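Local coordinates for putative epoxide hydrolase protein (Klebsiella pneumoniae subsp. pneumoniae, PDB 5BOV), which is a putative epoxide hydrolase of the alpha/beta hydrolase fold, perhaps hydrolysing epoxides or ester substrates such as monoacylglycerols, at residues Asp91-His94 with Leu95-Leu99; Ala179-Ile182 with Trp183-Ser187; Ala228-Ala231 with Gly232-Gln235; Ala263-Arg266 with Ala267-Gly271; Thr292-Val295 with Gln296-Asp300. All coordinates share one frame; numbering follows the deposited sequence.

All five contacts are local, between neighbouring residues of one chain, and none touches another. Interactions 1, 2, 4 and 5 are partly buried, each turning an apolar or aromatic side inward; interaction 3 is a surface contact. Interactions 1 and 5 are helical turns packed on the central sheet, one on strands 12-16, 19-26 and 59-74, the other on strand 247-252 and helix 50-56. Interaction 2, about 31 Å from interaction 1 centre to centre, sets a buried tryptophan among other rings. Interaction 3 opens helix 231-238, and interaction 4 ends helix 262-265 before edge strand 273-278. In 3 and 4 water bridges backbone groups, whereas in 1 a water joins two side chains.

Interaction 1: residues Asp91-His94 with Leu95-Leu99; sequences DIVH and LMDAL
Four consecutive i to i+4 backbone bonds join Asp91-His94 to Leu95-Leu99, from Leu95 N to Asp91 O through to Ala98 N to His94 O, each 2.9 Å long. They form the last turns of helix 85-98, one of the helices packed against the central sheet of the alpha/beta hydrolase fold. Ile92 and Leu95 make its greasy side, where branched and forked aliphatic chains fill space against a sheet. Ile92 CD1 and Leu95 CD2 are 4.5 Å apart, a loose approach, and both side chains rest on Pro64 of strand 59-74, with Leu95 also reaching Ile14 and Ile21. Met96, present as selenomethionine, has its CG 3.4 Å from Ile92 O, and the chain, bent at chi3, leads away to touch Ile101 and Arg126. Asp91 is a buried acid, suited to its place because OD2 is paired in a salt bridge with Arg67.

The solvent side is polar. Val93 and Asp97 run side by side in the same direction, with Val93 CG1 4.0 Å from Asp97 OD2, so that the methyl lies alongside the carboxylate. A chi1 of -64° lays the Asp97 carboxylate back along the turn toward Val93. Its OD1 is taken by a salt bridge to Arg126, an arginine from a neighbouring part of the fold. One water completes the turn, lying in the plane of the His94 ring, 2.8 Å from His94 ND1, and donating to Asp97 OD2 at 2.8 Å.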
loop_
_atom_site.group_PDB
_atom_site.type_symbol
_atom_site.label_atom_id
_atom_site.label_comp_id
_atom_site.label_asym_id
_atom_site.label_seq_id
_atom_site.Cartn_x
_atom_site.Cartn_y
_atom_site.Cartn_z
ATOM N N ASP A 91 -7.995 -8.483 3.627
ATOM C CA ASP A 91 -7.612 -8.117 4.975
ATOM C C ASP A 91 -8.281 -6.740 5.345
ATOM O O ASP A 91 -8.786 -6.531 6.461
ATOM C CB ASP A 91 -6.124 -7.901 5.138
ATOM C CG ASP A 91 -5.261 -9.157 4.974
ATOM O OD1 ASP A 91 -5.785 -10.281 5.286
ATOM O OD2 ASP A 91 -4.074 -8.970 4.641
ATOM N N ILE A 92 -8.248 -5.811 4.406
ATOM C CA ILE A 92 -8.799 -4.496 4.668
ATOM C C ILE A 92 -10.297 -4.502 4.828
ATOM O O ILE A 92 -10.883 -3.799 5.674
ATOM C CB ILE A 92 -8.283 -3.422 3.635
ATOM C CG1 ILE A 92 -6.761 -3.311 3.708
ATOM C CG2 ILE A 92 -8.968 -2.078 3.837
ATOM C CD1 ILE A 92 -6.131 -3.173 5.101
ATOM N N VAL A 93 -10.980 -5.301 4.011
ATOM C CA VAL A 93 -12.419 -5.443 4.116
ATOM C C VAL A 93 -12.761 -6.104 5.492
ATOM O O VAL A 93 -13.689 -5.655 6.161
ATOM C CB VAL A 93 -13.061 -6.243 2.976
ATOM C CG1 VAL A 93 -14.555 -6.484 3.218
ATOM C CG2 VAL A 93 -12.864 -5.492 1.702
ATOM N N HIS A 94 -12.012 -7.141 5.888
ATOM C CA HIS A 94 -12.226 -7.731 7.210
ATOM C C HIS A 94 -11.972 -6.717 8.325
ATOM O O HIS A 94 -12.707 -6.697 9.353
ATOM C CB HIS A 94 -11.289 -8.922 7.416
ATOM C CG HIS A 94 -11.679 -10.119 6.626
ATOM N ND1 HIS A 94 -12.935 -10.699 6.679
ATOM C CD2 HIS A 94 -10.925 -10.916 5.839
ATOM C CE1 HIS A 94 -12.945 -11.757 5.873
ATOM N NE2 HIS A 94 -11.745 -11.906 5.352
ATOM N N LEU A 95 -10.977 -5.843 8.150
ATOM C CA LEU A 95 -10.737 -4.771 9.169
ATOM C C LEU A 95 -11.916 -3.830 9.225
ATOM O O LEU A 95 -12.362 -3.434 10.333
ATOM C CB LEU A 95 -9.456 -3.982 8.798
ATOM C CG LEU A 95 -9.074 -2.831 9.671
ATOM C CD1 LEU A 95 -8.776 -3.285 11.096
ATOM C CD2 LEU A 95 -7.879 -2.076 9.074
HETATM N N MSE A 96 -12.435 -3.426 8.065
HETATM C CA MSE A 96 -13.591 -2.501 8.003
HETATM C C MSE A 96 -14.760 -3.136 8.707
HETATM O O MSE A 96 -15.437 -2.501 9.561
HETATM C CB MSE A 96 -13.918 -2.135 6.549
HETATM C CG MSE A 96 -12.889 -1.116 6.008
HETATM SE SE MSE A 96 -13.295 -0.835 4.104
HETATM C CE MSE A 96 -14.731 0.356 4.481
ATOM N N ASP A 97 -15.035 -4.394 8.366
ATOM C CA ASP A 97 -16.085 -5.103 9.050
ATOM C C ASP A 97 -15.897 -5.173 10.585
ATOM O O ASP A 97 -16.873 -4.930 11.363
ATOM C CB ASP A 97 -16.284 -6.525 8.534
ATOM C CG ASP A 97 -16.744 -6.587 7.082
ATOM O OD1 ASP A 97 -17.322 -5.600 6.559
ATOM O OD2 ASP A 97 -16.595 -7.701 6.495
ATOM N N ALA A 98 -14.691 -5.493 11.031
ATOM C CA ALA A 98 -14.425 -5.638 12.436
ATOM C C ALA A 98 -14.607 -4.312 13.200
ATOM O O ALA A 98 -14.967 -4.268 14.393
ATOM C CB ALA A 98 -13.025 -6.203 12.680
ATOM N N LEU A 99 -14.310 -3.198 12.529
ATOM C CA LEU A 99 -14.512 -1.856 13.056
ATOM C C LEU A 99 -15.907 -1.280 12.850
ATOM O O LEU A 99 -16.163 -0.141 13.230
ATOM C CB LEU A 99 -13.463 -0.866 12.460
ATOM C CG LEU A 99 -11.980 -1.174 12.810
ATOM C CD1 LEU A 99 -11.028 -0.295 11.983
ATOM C CD2 LEU A 99 -11.726 -0.968 14.316
HETATM O O HOH W 1 -15.375 -9.816 7.793
#

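Interaction 2: residues Ala179-Ile182 with Trp183-Ser187; sequences AKFI and WHQAS
Phe181 and Gln185 meet through different first torsions: the phenylalanine ring is trans to its backbone N (chi1 -175°), while Gln185 CG (chi1 -74°) turns back toward the preceding turn. The glutamine chain then runs extended and brings its amide against the ring, the two planes 33° apart. Phe181 CE2 sits over the amide carbon, 3.7 Å from Gln185 CD, while Ile182 CD1 meets Gln185 OE1 at 3.6 Å, a van der Waals touch; the oxygen finds its hydrogen bond at Trp157 NE1. A long amide suits this spot because its flat end can lie against carbon while its oxygen reaches a donor in another helix.

Trp183 leans back on the preceding turn, its CD1 3.2 Å from Ala179 O, and its NE1 bonds to Pro41 O. Small, buried Ala179 fits against Pro41, Leu204 and Phe197. Tyr42, Trp190, Phe192 and Phe197 gather round the indole. His184 CD2 approaches Lys180 O at 3.5 Å, and its ring stacks on Phe192. Beneath these side chains runs the regular i to i+4 ladder of helix 175-186, part of the helical insertion between strands 127-133 and 247-252, consistent with the cap, or lid, of epoxide hydrolases.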
loop_
_atom_site.group_PDB
_atom_site.type_symbol
_atom_site.label_atom_id
_atom_site.label_comp_id
_atom_site.label_asym_id
_atom_site.label_seq_id
_atom_site.Cartn_x
_atom_site.Cartn_y
_atom_site.Cartn_z
ATOM N N ALA A 179 16.338 -2.734 2.599
ATOM C CA ALA A 179 15.204 -1.812 2.505
ATOM C C ALA A 179 15.716 -0.384 2.421
ATOM O O ALA A 179 15.135 0.440 1.697
ATOM C CB ALA A 179 14.257 -1.983 3.694
ATOM N N LYS A 180 16.761 -0.040 3.163
ATOM C CA LYS A 180 17.235 1.334 3.107
ATOM C C LYS A 180 17.771 1.694 1.706
ATOM O O LYS A 180 17.555 2.769 1.211
ATOM C CB LYS A 180 18.346 1.595 4.171
ATOM C CG LYS A 180 18.657 3.076 4.374
ATOM C CD LYS A 180 19.685 3.191 5.523
ATOM C CE LYS A 180 19.787 4.619 6.019
ATOM N NZ LYS A 180 20.705 4.749 7.183
ATOM N N PHE A 181 18.496 0.743 1.084
ATOM C CA PHE A 181 18.943 0.937 -0.264
ATOM C C PHE A 181 17.770 1.153 -1.242
ATOM O O PHE A 181 17.799 2.063 -2.072
ATOM C CB PHE A 181 19.803 -0.288 -0.631
ATOM C CG PHE A 181 20.468 -0.202 -1.969
ATOM C CD1 PHE A 181 21.641 0.497 -2.138
ATOM C CD2 PHE A 181 19.929 -0.821 -3.032
ATOM C CE1 PHE A 181 22.285 0.561 -3.385
ATOM C CE2 PHE A 181 20.519 -0.773 -4.253
ATOM C CZ PHE A 181 21.666 -0.043 -4.455
ATOM N N ILE A 182 16.723 0.351 -1.058
ATOM C CA ILE A 182 15.556 0.517 -1.844
ATOM C C ILE A 182 14.932 1.939 -1.629
ATOM O O ILE A 182 14.459 2.571 -2.569
ATOM C CB ILE A 182 14.532 -0.581 -1.565
ATOM C CG1 ILE A 182 15.053 -1.960 -2.087
ATOM C CG2 ILE A 182 13.186 -0.247 -2.169
ATOM C CD1 ILE A 182 15.249 -2.051 -3.601
ATOM N N TRP A 183 14.845 2.413 -0.378
ATOM C CA TRP A 183 14.294 3.720 -0.163
ATOM C C TRP A 183 15.033 4.794 -0.961
ATOM O O TRP A 183 14.440 5.664 -1.567
ATOM C CB TRP A 183 14.322 4.108 1.342
ATOM C CG TRP A 183 13.288 3.613 2.259
ATOM C CD1 TRP A 183 12.704 2.413 2.249
ATOM C CD2 TRP A 183 12.789 4.289 3.427
ATOM N NE1 TRP A 183 11.833 2.302 3.292
ATOM C CE2 TRP A 183 11.889 3.436 4.043
ATOM C CE3 TRP A 183 13.022 5.534 3.983
ATOM C CZ2 TRP A 183 11.218 3.771 5.214
ATOM C CZ3 TRP A 183 12.316 5.903 5.128
ATOM C CH2 TRP A 183 11.461 5.043 5.726
ATOM N N HIS A 184 16.352 4.701 -0.950
ATOM C CA HIS A 184 17.198 5.701 -1.664
ATOM C C HIS A 184 17.018 5.554 -3.168
ATOM O O HIS A 184 16.950 6.552 -3.838
ATOM C CB HIS A 184 18.692 5.486 -1.345
ATOM C CG HIS A 184 19.134 6.011 -0.022
ATOM N ND1 HIS A 184 18.923 7.320 0.378
ATOM C CD2 HIS A 184 19.811 5.417 0.992
ATOM C CE1 HIS A 184 19.425 7.500 1.577
ATOM N NE2 HIS A 184 20.011 6.375 1.962
ATOM N N GLN A 185 16.875 4.336 -3.679
ATOM C CA GLN A 185 16.627 4.193 -5.124
ATOM C C GLN A 185 15.286 4.794 -5.522
ATOM O O GLN A 185 15.110 5.333 -6.624
ATOM C CB GLN A 185 16.613 2.734 -5.520
ATOM C CG GLN A 185 17.991 2.051 -5.557
ATOM C CD GLN A 185 17.873 0.718 -6.355
ATOM O OE1 GLN A 185 17.006 -0.128 -6.058
ATOM N NE2 GLN A 185 18.675 0.590 -7.380
ATOM N N ALA A 186 14.291 4.545 -4.677
ATOM C CA ALA A 186 12.888 4.879 -5.032
ATOM C C ALA A 186 12.641 6.362 -4.887
ATOM O O ALA A 186 11.771 6.895 -5.570
ATOM C CB ALA A 186 11.943 4.069 -4.161
ATOM N N SER A 187 13.352 7.033 -3.985
ATOM C CA SER A 187 13.178 8.494 -3.789
ATOM C C SER A 187 14.558 9.161 -3.694
ATOM O O SER A 187 15.035 9.492 -2.628
ATOM C CB SER A 187 12.371 8.757 -2.523
ATOM O OG SER A 187 11.062 8.225 -2.594
#

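Interaction 3: residues Ala228-Ala231 with Gly232-Gln235; sequences AKYA and GYEQ
Water 3 donates to Lys229 O at 2.8 Å and accepts from Tyr233 N at 3.0 Å, joining the turn before the helix to its first turn. The same water rests over one face of the Tyr233 ring, 3.3 Å above its plane and over its centre, so the phenol ring roofs the bridge. A second water links Ala228 O to Gly232 N in the same fashion. Direct helical bonding begins with Glu234 N to Tyr230 O, 3.0 Å long and lying in the carbonyl plane, and continues from Gln235 N to Ala231 O.

The tyrosines approach obliquely, edges together: Tyr230 CD1 is 3.9 Å from Tyr233 CD2. Near-equal chi1 values (-60° for Tyr230) send both rings off the same side of the turn. Tyr230 is a buried ring, packed on Ser86 and Ala87 with Lys229 CG over one face; Tyr233, partly exposed, meets Trp123 edge-to-face. In Glu234, chi1 lays CG 3.4 Å from Tyr230 O, and the bend at chi2 then turns the carboxylate outward, OE2 hydrogen-bonded to Ser86 OG and Gln84 NE2. The whole is a hydrated helix N-terminus, where helix 231-238 starts against the opening of helix 85-98.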
loop_
_atom_site.group_PDB
_atom_site.type_symbol
_atom_site.label_atom_id
_atom_site.label_comp_id
_atom_site.label_asym_id
_atom_site.label_seq_id
_atom_site.Cartn_x
_atom_site.Cartn_y
_atom_site.Cartn_z
ATOM N N ALA A 228 -6.686 -20.989 -2.992
ATOM C CA ALA A 228 -7.962 -21.235 -3.608
ATOM C C ALA A 228 -9.044 -20.252 -3.217
ATOM O O ALA A 228 -9.856 -19.813 -4.061
ATOM C CB ALA A 228 -8.392 -22.679 -3.316
ATOM N N LYS A 229 -9.054 -19.833 -1.963
ATOM C CA LYS A 229 -10.079 -18.899 -1.529
ATOM C C LYS A 229 -9.978 -17.468 -2.109
ATOM O O LYS A 229 -10.915 -16.686 -1.974
ATOM C CB LYS A 229 -10.150 -18.814 0.011
ATOM C CG LYS A 229 -8.946 -18.235 0.709
ATOM C CD LYS A 229 -9.162 -18.353 2.203
ATOM C CE LYS A 229 -8.143 -17.610 2.984
ATOM N NZ LYS A 229 -8.351 -17.924 4.445
ATOM N N TYR A 230 -8.824 -17.160 -2.738
ATOM C CA TYR A 230 -8.664 -15.881 -3.388
ATOM C C TYR A 230 -8.736 -15.979 -4.911
ATOM O O TYR A 230 -8.628 -14.954 -5.592
ATOM C CB TYR A 230 -7.350 -15.263 -2.959
ATOM C CG TYR A 230 -7.279 -15.027 -1.444
ATOM C CD1 TYR A 230 -8.233 -14.284 -0.812
ATOM C CD2 TYR A 230 -6.202 -15.482 -0.708
ATOM C CE1 TYR A 230 -8.155 -14.023 0.597
ATOM C CE2 TYR A 230 -6.123 -15.244 0.673
ATOM C CZ TYR A 230 -7.120 -14.534 1.303
ATOM O OH TYR A 230 -7.060 -14.297 2.686
ATOM N N ALA A 231 -8.963 -17.199 -5.435
ATOM C CA ALA A 231 -8.825 -17.368 -6.888
ATOM C C ALA A 231 -9.938 -16.629 -7.621
ATOM O O ALA A 231 -9.717 -16.102 -8.741
ATOM C CB ALA A 231 -8.817 -18.891 -7.227
ATOM N N GLY A 232 -11.122 -16.576 -7.047
ATOM C CA GLY A 232 -12.249 -15.848 -7.638
ATOM C C GLY A 232 -11.934 -14.344 -7.776
ATOM O O GLY A 232 -12.186 -13.714 -8.844
ATOM N N TYR A 233 -11.376 -13.779 -6.712
ATOM C CA TYR A 233 -10.998 -12.379 -6.800
ATOM C C TYR A 233 -9.956 -12.176 -7.868
ATOM O O TYR A 233 -10.040 -11.204 -8.599
ATOM C CB TYR A 233 -10.423 -11.933 -5.470
ATOM C CG TYR A 233 -11.352 -12.114 -4.281
ATOM C CD1 TYR A 233 -12.711 -11.937 -4.378
ATOM C CD2 TYR A 233 -10.794 -12.339 -3.013
ATOM C CE1 TYR A 233 -13.564 -12.067 -3.223
ATOM C CE2 TYR A 233 -11.623 -12.443 -1.875
ATOM C CZ TYR A 233 -12.968 -12.314 -1.990
ATOM O OH TYR A 233 -13.762 -12.385 -0.854
ATOM N N GLU A 234 -8.934 -13.037 -7.944
ATOM C CA GLU A 234 -7.865 -12.841 -8.895
ATOM C C GLU A 234 -8.391 -12.993 -10.306
ATOM O O GLU A 234 -7.927 -12.296 -11.241
ATOM C CB GLU A 234 -6.683 -13.749 -8.685
ATOM C CG GLU A 234 -6.017 -13.598 -7.345
ATOM C CD GLU A 234 -5.334 -12.212 -7.091
ATOM O OE1 GLU A 234 -5.217 -11.398 -8.042
ATOM O OE2 GLU A 234 -4.967 -11.981 -5.903
ATOM N N GLN A 235 -9.352 -13.883 -10.492
ATOM C CA GLN A 235 -9.948 -13.984 -11.822
ATOM C C GLN A 235 -10.667 -12.689 -12.248
ATOM O O GLN A 235 -10.493 -12.245 -13.414
ATOM C CB GLN A 235 -10.921 -15.174 -11.886
ATOM C CG GLN A 235 -11.654 -15.263 -13.252
ATOM C CD GLN A 235 -12.477 -16.537 -13.312
ATOM O OE1 GLN A 235 -12.667 -17.240 -12.303
ATOM N NE2 GLN A 235 -12.940 -16.867 -14.482
HETATM O O HOH W 2 -12.110 -18.381 -4.907
HETATM O O HOH W 3 -12.028 -15.437 -4.279
#

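Interaction 4: residues Ala263-Arg266 with Ala267-Gly271; sequences ASYR and AKFTG
The chain leaves the short, weakly bonded helix 262-265 through a type I turn, Tyr265-Lys268, that runs into a second, weakly bonded turn: Lys268 N bonds to Tyr265 O at 3.0 Å, and Phe269 N reaches Arg266 O only weakly at 3.4 Å. The first donor stands well above the carbonyl plane, 57° out of it, as the chain curls more tightly than an alpha-helix before Phe269 takes up extended backbone angles. A water replaces a direct bond, donating to Ala263 O and accepting from Ala267 N.

On the buried side Tyr265 and Phe269 meet obliquely, with Tyr265 CD1 4.0 Å from Phe269 CE2. Tyr265 CG sits in the crowded position between its N and carbonyl carbon (chi1 51°), which directs the ring inward toward Thr249 and His275. Edge-on, the Phe269 ring also touches Tyr265 O, its CD2 3.4 Å away. Large flat side chains suit this place because they pack on Thr247 and Thr249 of one strand and Tyr273 and His275 of the other. Lys268 lays its CG 3.6 Å from Tyr265 O and leads its amine away to Leu240 O and the ring of Tyr136.

On the outer side Arg266 bends at chi2 and points its guanidinium edge at Phe269 O, NH1 making a weak bond of 3.0 Å. Water 5, also in the guanidinium plane, accepts from NH2. The internal backbone bonds of the turn are few and partly weak, though the backbones of Lys268 and Thr270 also bond to Ile243. Phe269 O thus takes both a weak, charged N-H and a water that donates to Gly271 O as well.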
loop_
_atom_site.group_PDB
_atom_site.type_symbol
_atom_site.label_atom_id
_atom_site.label_comp_id
_atom_site.label_asym_id
_atom_site.label_seq_id
_atom_site.Cartn_x
_atom_site.Cartn_y
_atom_site.Cartn_z
ATOM N N ALA A 263 -1.110 9.309 -18.505
ATOM C CA ALA A 263 -2.087 9.129 -19.594
ATOM C C ALA A 263 -2.502 7.667 -19.760
ATOM O O ALA A 263 -3.568 7.350 -20.301
ATOM C CB ALA A 263 -1.494 9.657 -20.923
ATOM N N SER A 264 -1.594 6.755 -19.440
ATOM C CA SER A 264 -1.797 5.325 -19.646
ATOM C C SER A 264 -2.920 4.741 -18.813
ATOM O O SER A 264 -3.516 3.689 -19.163
ATOM C CB SER A 264 -0.515 4.524 -19.461
ATOM O OG SER A 264 -0.162 4.305 -18.078
ATOM N N TYR A 265 -3.212 5.392 -17.670
ATOM C CA TYR A 265 -4.238 4.863 -16.768
ATOM C C TYR A 265 -5.485 5.736 -16.686
ATOM O O TYR A 265 -6.399 5.425 -15.898
ATOM C CB TYR A 265 -3.703 4.496 -15.382
ATOM C CG TYR A 265 -2.894 5.549 -14.686
ATOM C CD1 TYR A 265 -3.488 6.670 -14.126
ATOM C CD2 TYR A 265 -1.538 5.338 -14.445
ATOM C CE1 TYR A 265 -2.725 7.600 -13.426
ATOM C CE2 TYR A 265 -0.763 6.245 -13.740
ATOM C CZ TYR A 265 -1.364 7.385 -13.198
ATOM O OH TYR A 265 -0.582 8.295 -12.498
ATOM N N ARG A 266 -5.593 6.757 -17.524
ATOM C CA ARG A 266 -6.764 7.675 -17.432
ATOM C C ARG A 266 -8.088 6.903 -17.512
ATOM O O ARG A 266 -8.989 7.128 -16.705
ATOM C CB ARG A 266 -6.704 8.762 -18.475
ATOM C CG ARG A 266 -7.964 9.589 -18.580
ATOM C CD ARG A 266 -8.221 10.395 -17.333
ATOM N NE ARG A 266 -9.536 11.062 -17.313
ATOM C CZ ARG A 266 -10.674 10.537 -16.825
ATOM N NH1 ARG A 266 -10.715 9.344 -16.356
ATOM N NH2 ARG A 266 -11.775 11.254 -16.794
ATOM N N ALA A 267 -8.140 5.976 -18.466
ATOM C CA ALA A 267 -9.391 5.311 -18.738
ATOM C C ALA A 267 -9.656 4.143 -17.821
ATOM O O ALA A 267 -10.688 3.493 -17.990
ATOM C CB ALA A 267 -9.415 4.853 -20.203
ATOM N N LYS A 268 -8.820 3.938 -16.794
ATOM C CA LYS A 268 -9.135 2.949 -15.777
ATOM C C LYS A 268 -9.996 3.505 -14.673
ATOM O O LYS A 268 -10.476 2.717 -13.843
ATOM C CB LYS A 268 -7.878 2.384 -15.169
ATOM C CG LYS A 268 -6.886 1.817 -16.147
ATOM C CD LYS A 268 -7.539 0.826 -17.063
ATOM C CE LYS A 268 -8.044 -0.414 -16.371
ATOM N NZ LYS A 268 -8.642 -1.350 -17.380
ATOM N N PHE A 269 -10.315 4.779 -14.691
ATOM C CA PHE A 269 -11.110 5.393 -13.621
ATOM C C PHE A 269 -12.341 6.021 -14.334
ATOM O O PHE A 269 -12.180 7.003 -15.095
ATOM C CB PHE A 269 -10.289 6.425 -12.943
ATOM C CG PHE A 269 -9.093 5.855 -12.251
ATOM C CD1 PHE A 269 -9.232 5.248 -11.004
ATOM C CD2 PHE A 269 -7.897 5.828 -12.885
ATOM C CE1 PHE A 269 -8.127 4.658 -10.417
ATOM C CE2 PHE A 269 -6.771 5.229 -12.255
ATOM C CZ PHE A 269 -6.903 4.686 -11.024
ATOM N N THR A 270 -13.482 5.371 -14.181
ATOM C CA THR A 270 -14.637 5.682 -14.957
ATOM C C THR A 270 -15.622 6.616 -14.281
ATOM O O THR A 270 -16.646 6.908 -14.895
ATOM C CB THR A 270 -15.344 4.397 -15.409
ATOM O OG1 THR A 270 -15.608 3.556 -14.281
ATOM C CG2 THR A 270 -14.486 3.637 -16.395
ATOM N N GLY A 271 -15.349 6.989 -13.010
ATOM C CA GLY A 271 -16.141 7.981 -12.339
ATOM C C GLY A 271 -15.451 9.327 -12.340
ATOM O O GLY A 271 -14.750 9.715 -13.256
HETATM O O HOH W 4 -6.209 5.544 -20.714
HETATM O O HOH W 5 -13.707 9.130 -15.658
#

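Interaction 5: residues Thr292-Val295 with Gln296-Asp300; sequences TAFV and QAVVD
Gln296, first on the second segment, bonds through its N to Thr292 O and continues the ladder of helix 291-303, a C-terminal helix packed on the sheet of the alpha/beta hydrolase fold. Its side chain bends at chi2 (65°) and turns along the helix to Asp300. Ala297 comes next, its N bonded to Ala293 O at 3.0 Å and its CB 3.4 Å from Phe294 O; a methyl group suits a buried place where the helix lies close to Leu250 of strand 247-252.

Val298 N bonds to Phe294 O, and Val298 CG2 approaches the phenylalanine ring obliquely, 3.8 Å from Phe294 CE1. A nearly trans chi1 (-165°) extends the Phe294 ring toward Val50 and Leu250, while Val298 rests on Leu54, so the pair fills the seam between this helix, the sheet and helix 50-56. One residue on, Val299 CG2 and Val295 CG1 are 4.4 Å apart, a looser contact with the same i to i+4 spacing, and Val299 N meets Val295 O in a nearly linear bond of 2.9 Å.

Asp300 closes the segment, its OD2 in a salt bridge with Arg276, while OD1 receives Gln296 NE2 at 2.9 Å from above the carboxylate plane.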
loop_
_atom_site.group_PDB
_atom_site.type_symbol
_atom_site.label_atom_id
_atom_site.label_comp_id
_atom_site.label_asym_id
_atom_site.label_seq_id
_atom_site.Cartn_x
_atom_site.Cartn_y
_atom_site.Cartn_z
ATOM N N THR A 292 1.682 17.519 3.352
ATOM C CA THR A 292 0.728 18.618 3.076
ATOM C C THR A 292 -0.052 18.366 1.799
ATOM O O THR A 292 -1.272 18.476 1.773
ATOM C CB THR A 292 1.483 19.982 3.037
ATOM O OG1 THR A 292 2.112 20.142 4.311
ATOM C CG2 THR A 292 0.543 21.109 2.819
ATOM N N ALA A 293 0.640 18.017 0.720
ATOM C CA ALA A 293 -0.025 17.787 -0.533
ATOM C C ALA A 293 -0.875 16.514 -0.439
ATOM O O ALA A 293 -1.927 16.448 -1.064
ATOM C CB ALA A 293 0.972 17.654 -1.686
ATOM N N PHE A 294 -0.421 15.528 0.310
ATOM C CA PHE A 294 -1.186 14.306 0.383
ATOM C C PHE A 294 -2.511 14.525 1.143
ATOM O O PHE A 294 -3.571 14.038 0.700
ATOM C CB PHE A 294 -0.370 13.201 1.041
ATOM C CG PHE A 294 -0.945 11.855 0.834
ATOM C CD1 PHE A 294 -1.859 11.307 1.693
ATOM C CD2 PHE A 294 -0.519 11.092 -0.255
ATOM C CE1 PHE A 294 -2.380 10.057 1.485
ATOM C CE2 PHE A 294 -1.058 9.831 -0.458
ATOM C CZ PHE A 294 -1.981 9.341 0.416
ATOM N N VAL A 295 -2.431 15.195 2.277
ATOM C CA VAL A 295 -3.632 15.594 2.982
ATOM C C VAL A 295 -4.627 16.360 2.055
ATOM O O VAL A 295 -5.826 16.029 2.058
ATOM C CB VAL A 295 -3.284 16.454 4.194
ATOM C CG1 VAL A 295 -4.544 17.071 4.822
ATOM C CG2 VAL A 295 -2.556 15.663 5.229
ATOM N N GLN A 296 -4.131 17.303 1.313
ATOM C CA GLN A 296 -4.988 18.078 0.374
ATOM C C GLN A 296 -5.673 17.144 -0.616
ATOM O O GLN A 296 -6.852 17.292 -0.946
ATOM C CB GLN A 296 -4.220 19.176 -0.369
ATOM C CG GLN A 296 -5.143 20.166 -1.101
ATOM C CD GLN A 296 -5.995 20.961 -0.160
ATOM O OE1 GLN A 296 -5.476 21.648 0.770
ATOM N NE2 GLN A 296 -7.322 20.860 -0.291
ATOM N N ALA A 297 -4.912 16.174 -1.134
ATOM C CA ALA A 297 -5.505 15.191 -2.021
ATOM C C ALA A 297 -6.628 14.344 -1.408
ATOM O O ALA A 297 -7.658 14.094 -2.038
ATOM C CB ALA A 297 -4.430 14.277 -2.597
ATOM N N VAL A 298 -6.457 13.940 -0.172
ATOM C CA VAL A 298 -7.499 13.155 0.519
ATOM C C VAL A 298 -8.738 14.021 0.745
ATOM O O VAL A 298 -9.833 13.578 0.459
ATOM C CB VAL A 298 -6.989 12.579 1.887
ATOM C CG1 VAL A 298 -8.117 11.967 2.688
ATOM C CG2 VAL A 298 -5.874 11.525 1.653
ATOM N N VAL A 299 -8.536 15.250 1.193
ATOM C CA VAL A 299 -9.678 16.173 1.417
ATOM C C VAL A 299 -10.415 16.420 0.058
ATOM O O VAL A 299 -11.657 16.356 -0.011
ATOM C CB VAL A 299 -9.214 17.504 1.996
ATOM C CG1 VAL A 299 -10.330 18.512 1.946
ATOM C CG2 VAL A 299 -8.678 17.276 3.409
ATOM N N ASP A 300 -9.644 16.660 -0.995
ATOM C CA ASP A 300 -10.207 16.932 -2.321
ATOM C C ASP A 300 -10.930 15.740 -2.892
ATOM O O ASP A 300 -12.009 15.875 -3.435
ATOM C CB ASP A 300 -9.160 17.438 -3.265
ATOM C CG ASP A 300 -8.619 18.802 -2.894
ATOM O OD1 ASP A 300 -9.212 19.555 -2.061
ATOM O OD2 ASP A 300 -7.584 19.197 -3.463
#